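Local coordinates for glycine cleavage system H protein (Mycobacterium tuberculosis, PDB 3HGB) that probably carries a covalently bound lipoyl cofactor and shuttles the methylamine group of glycine from the P protein to the T protein, at residues V62-P67 with S89-P94. Residues are numbered along the deposited sequence; the frame is centred on the assembly and turned at random.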
ATOM      1  N   VAL A  62      11.326   8.596   6.958  1.00  7.98           N
ATOM      2  CA  VAL A  62      11.398   9.405   8.160  1.00  8.54           C
ATOM      3  C   VAL A  62      10.005   9.812   8.625  1.00  9.18           C
ATOM      4  O   VAL A  62       9.791  10.164   9.790  1.00  9.14           O
ATOM      5  CB  VAL A  62      12.308  10.643   7.944  1.00  8.72           C
ATOM      6  CG1 VAL A  62      13.734  10.192   7.651  1.00  8.99           C
ATOM      7  CG2 VAL A  62      11.796  11.506   6.813  1.00  9.08           C
ATOM      8  N   PHE A  63       9.053   9.761   7.706  1.00  9.27           N
ATOM      9  CA  PHE A  63       7.699  10.122   8.034  1.00  9.44           C
ATOM     10  C   PHE A  63       6.725   9.479   7.085  1.00  9.39           C
ATOM     11  O   PHE A  63       6.954   9.445   5.887  1.00  8.83           O
ATOM     12  CB  PHE A  63       7.504  11.634   7.994  1.00  9.73           C
ATOM     13  CG  PHE A  63       6.157  12.066   8.484  1.00 12.02           C
ATOM     14  CD1 PHE A  63       5.819  11.934   9.829  1.00 14.19           C
ATOM     15  CD2 PHE A  63       5.215  12.582   7.602  1.00 14.75           C
ATOM     16  CE1 PHE A  63       4.556  12.310  10.289  1.00 15.42           C
ATOM     17  CE2 PHE A  63       3.955  12.969   8.051  1.00 14.82           C
ATOM     18  CZ  PHE A  63       3.627  12.828   9.395  1.00 15.56           C
ATOM     19  N   VAL A  64       5.616   9.002   7.634  1.00  9.37           N
ATOM     20  CA  VAL A  64       4.559   8.440   6.819  1.00  9.77           C
ATOM     21  C   VAL A  64       3.304   9.205   7.185  1.00 10.39           C
ATOM     22  O   VAL A  64       2.910   9.228   8.352  1.00 10.62           O
ATOM     23  CB  VAL A  64       4.348   6.943   7.104  1.00  9.85           C
ATOM     24  CG1 VAL A  64       3.283   6.381   6.188  1.00 10.38           C
ATOM     25  CG2 VAL A  64       5.654   6.169   6.928  1.00  9.14           C
ATOM     26  N   GLN A  65       2.712   9.866   6.200  1.00 10.92           N
ATOM     27  CA  GLN A  65       1.453  10.546   6.417  1.00 11.84           C
ATOM     28  C   GLN A  65       0.370   9.585   5.985  1.00 11.68           C
ATOM     29  O   GLN A  65       0.272   9.234   4.810  1.00 11.34           O
ATOM     30  CB  GLN A  65       1.370  11.867   5.647  1.00 12.38           C
ATOM     31  CG  GLN A  65       0.057  12.633   5.868  1.00 16.05           C
ATOM     32  CD  GLN A  65      -0.233  12.913   7.346  1.00 20.41           C
ATOM     33  OE1 GLN A  65       0.523  13.619   8.024  1.00 23.33           O
ATOM     34  NE2 GLN A  65      -1.336  12.358   7.849  1.00 21.97           N
ATOM     35  N   LEU A  66      -0.405   9.134   6.965  1.00 11.85           N
ATOM     36  CA  LEU A  66      -1.482   8.182   6.737  1.00 12.22           C
ATOM     37  C   LEU A  66      -2.822   8.914   6.830  1.00 11.96           C
ATOM     38  O   LEU A  66      -2.939   9.866   7.592  1.00 11.23           O
ATOM     39  CB  LEU A  66      -1.420   7.068   7.788  1.00 13.00           C
ATOM     40  CG  LEU A  66      -0.161   6.184   7.835  1.00 14.85           C
ATOM     41  CD1 LEU A  66      -0.076   5.466   9.181  1.00 16.23           C
ATOM     42  CD2 LEU A  66      -0.140   5.180   6.683  1.00 15.23           C
ATOM     43  N   PRO A  67      -3.828   8.455   6.069  1.00 11.48           N
ATOM     44  CA  PRO A  67      -5.163   9.030   6.155  1.00 11.14           C
ATOM     45  C   PRO A  67      -5.807   8.646   7.476  1.00 10.32           C
ATOM     46  O   PRO A  67      -5.395   7.681   8.127  1.00  9.98           O
ATOM     47  CB  PRO A  67      -5.910   8.351   5.009  1.00 11.52           C
ATOM     48  CG  PRO A  67      -5.260   7.039   4.891  1.00 11.18           C
ATOM     49  CD  PRO A  67      -3.809   7.248   5.228  1.00 11.92           C
ATOM     50  N   SER A  89       6.920  10.952  -1.585  1.00 10.89           N
ATOM     51  CA  SER A  89       6.131  10.271  -2.589  0.50 10.70           C
ATOM     52  C   SER A  89       4.697  10.110  -2.129  1.00 10.62           C
ATOM     53  O   SER A  89       4.428   9.808  -0.966  1.00 10.44           O
ATOM     54  CB  SER A  89       6.733   8.913  -2.920  0.50 10.73           C
ATOM     55  OG  SER A  89       6.162   8.399  -4.107  0.50 10.95           O
ATOM     56  N   ASP A  90       3.783  10.347  -3.055  1.00 10.17           N
ATOM     57  CA  ASP A  90       2.372  10.181  -2.773  1.00 10.14           C
ATOM     58  C   ASP A  90       2.035   8.718  -2.606  1.00  9.66           C
ATOM     59  O   ASP A  90       2.653   7.849  -3.205  1.00  9.59           O
ATOM     60  CB  ASP A  90       1.530  10.788  -3.894  1.00 10.78           C
ATOM     61  CG  ASP A  90       1.374  12.291  -3.755  1.00 12.58           C
ATOM     62  OD1 ASP A  90       1.636  12.845  -2.665  1.00 14.76           O
ATOM     63  OD2 ASP A  90       0.962  12.924  -4.738  1.00 17.51           O
ATOM     64  N   LEU A  91       1.039   8.456  -1.779  1.00  9.09           N
ATOM     65  CA  LEU A  91       0.521   7.120  -1.622  1.00  9.23           C
ATOM     66  C   LEU A  91      -0.875   7.182  -2.195  1.00  8.94           C
ATOM     67  O   LEU A  91      -1.628   8.102  -1.881  1.00  8.94           O
ATOM     68  CB  LEU A  91       0.496   6.738  -0.148  1.00  9.25           C
ATOM     69  CG  LEU A  91       1.857   6.592   0.536  1.00 10.19           C
ATOM     70  CD1 LEU A  91       1.682   6.448   2.049  1.00  9.00           C
ATOM     71  CD2 LEU A  91       2.605   5.395  -0.051  1.00 11.42           C
ATOM     72  N   TYR A  92      -1.200   6.237  -3.068  1.00  8.59           N
ATOM     73  CA  TYR A  92      -2.502   6.215  -3.730  1.00  8.39           C
ATOM     74  C   TYR A  92      -3.344   5.061  -3.236  1.00  8.15           C
ATOM     75  O   TYR A  92      -2.820   3.981  -2.945  1.00  7.70           O
ATOM     76  CB  TYR A  92      -2.323   6.071  -5.234  1.00  8.55           C
ATOM     77  CG  TYR A  92      -1.471   7.137  -5.849  1.00  9.90           C
ATOM     78  CD1 TYR A  92      -1.867   8.476  -5.817  1.00 10.27           C
ATOM     79  CD2 TYR A  92      -0.264   6.819  -6.447  1.00 11.08           C
ATOM     80  CE1 TYR A  92      -1.087   9.459  -6.368  1.00 10.89           C
ATOM     81  CE2 TYR A  92       0.527   7.807  -7.011  1.00 12.87           C
ATOM     82  CZ  TYR A  92       0.104   9.122  -6.964  1.00 11.54           C
ATOM     83  OH  TYR A  92       0.886  10.099  -7.520  1.00 13.67           O
ATOM     84  N   ALA A  93      -4.651   5.278  -3.127  1.00  7.41           N
ATOM     85  CA  ALA A  93      -5.550   4.184  -2.782  1.00  7.38           C
ATOM     86  C   ALA A  93      -5.515   3.192  -3.935  1.00  7.05           C
ATOM     87  O   ALA A  93      -5.769   3.573  -5.072  1.00  7.45           O
ATOM     88  CB  ALA A  93      -6.952   4.697  -2.558  1.00  7.05           C
ATOM     89  N   PRO A  94      -5.142   1.927  -3.667  1.00  7.47           N
ATOM     90  CA  PRO A  94      -5.085   0.986  -4.794  1.00  7.13           C
ATOM     91  C   PRO A  94      -6.488   0.585  -5.241  1.00  7.17           C
ATOM     92  O   PRO A  94      -6.705   0.221  -6.404  1.00  6.94           O
ATOM     93  CB  PRO A  94      -4.334  -0.224  -4.220  1.00  7.53           C
ATOM     94  CG  PRO A  94      -3.745   0.234  -2.926  1.00  8.08           C
ATOM     95  CD  PRO A  94      -4.612   1.343  -2.422  1.00  7.39           C
TER
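A single methyl group makes every approach within 4.5 Å: CD1 of Leu91 reaches from 89-94 to 62-67, although strand 78-84 lies between the two strands in their antiparallel sheet. It meets Val64 at CG1, 4.4 Å away, in a loose apolar touch, and lies near the backbone carbonyl of Gln65, with CD1 4.2 Å from Gln65 O. Leu91 points its CB toward the other strand; CG stands anti to the carbonyl carbon (chi1 -67°) and CD1 extends anti to CA (chi2 170°), which carries the methyl on in that direction. Val64 and Leu91 are both buried, and only 70 Å² is shared between the segments. The Gln65 side chain takes another course: its amide curls onward to Leu66, where NE2 donates to Leu66 O over 3.0 Å, a bent bond (133° at the hydrogen) approaching from above the carbonyl plane. Bridging the outer strands of the three-stranded sheet, the contact lies in the buried interior, consistent with the sandwiched core of lipoyl domains. Backbone bonds tie Gln65 to Glu81 and Leu91 to Phe79 on the central strand 78-84, while Leu91 also packs on Ile50 of strand 45-50 and on Leu123, just before strand 124-127, so joining the two sheets.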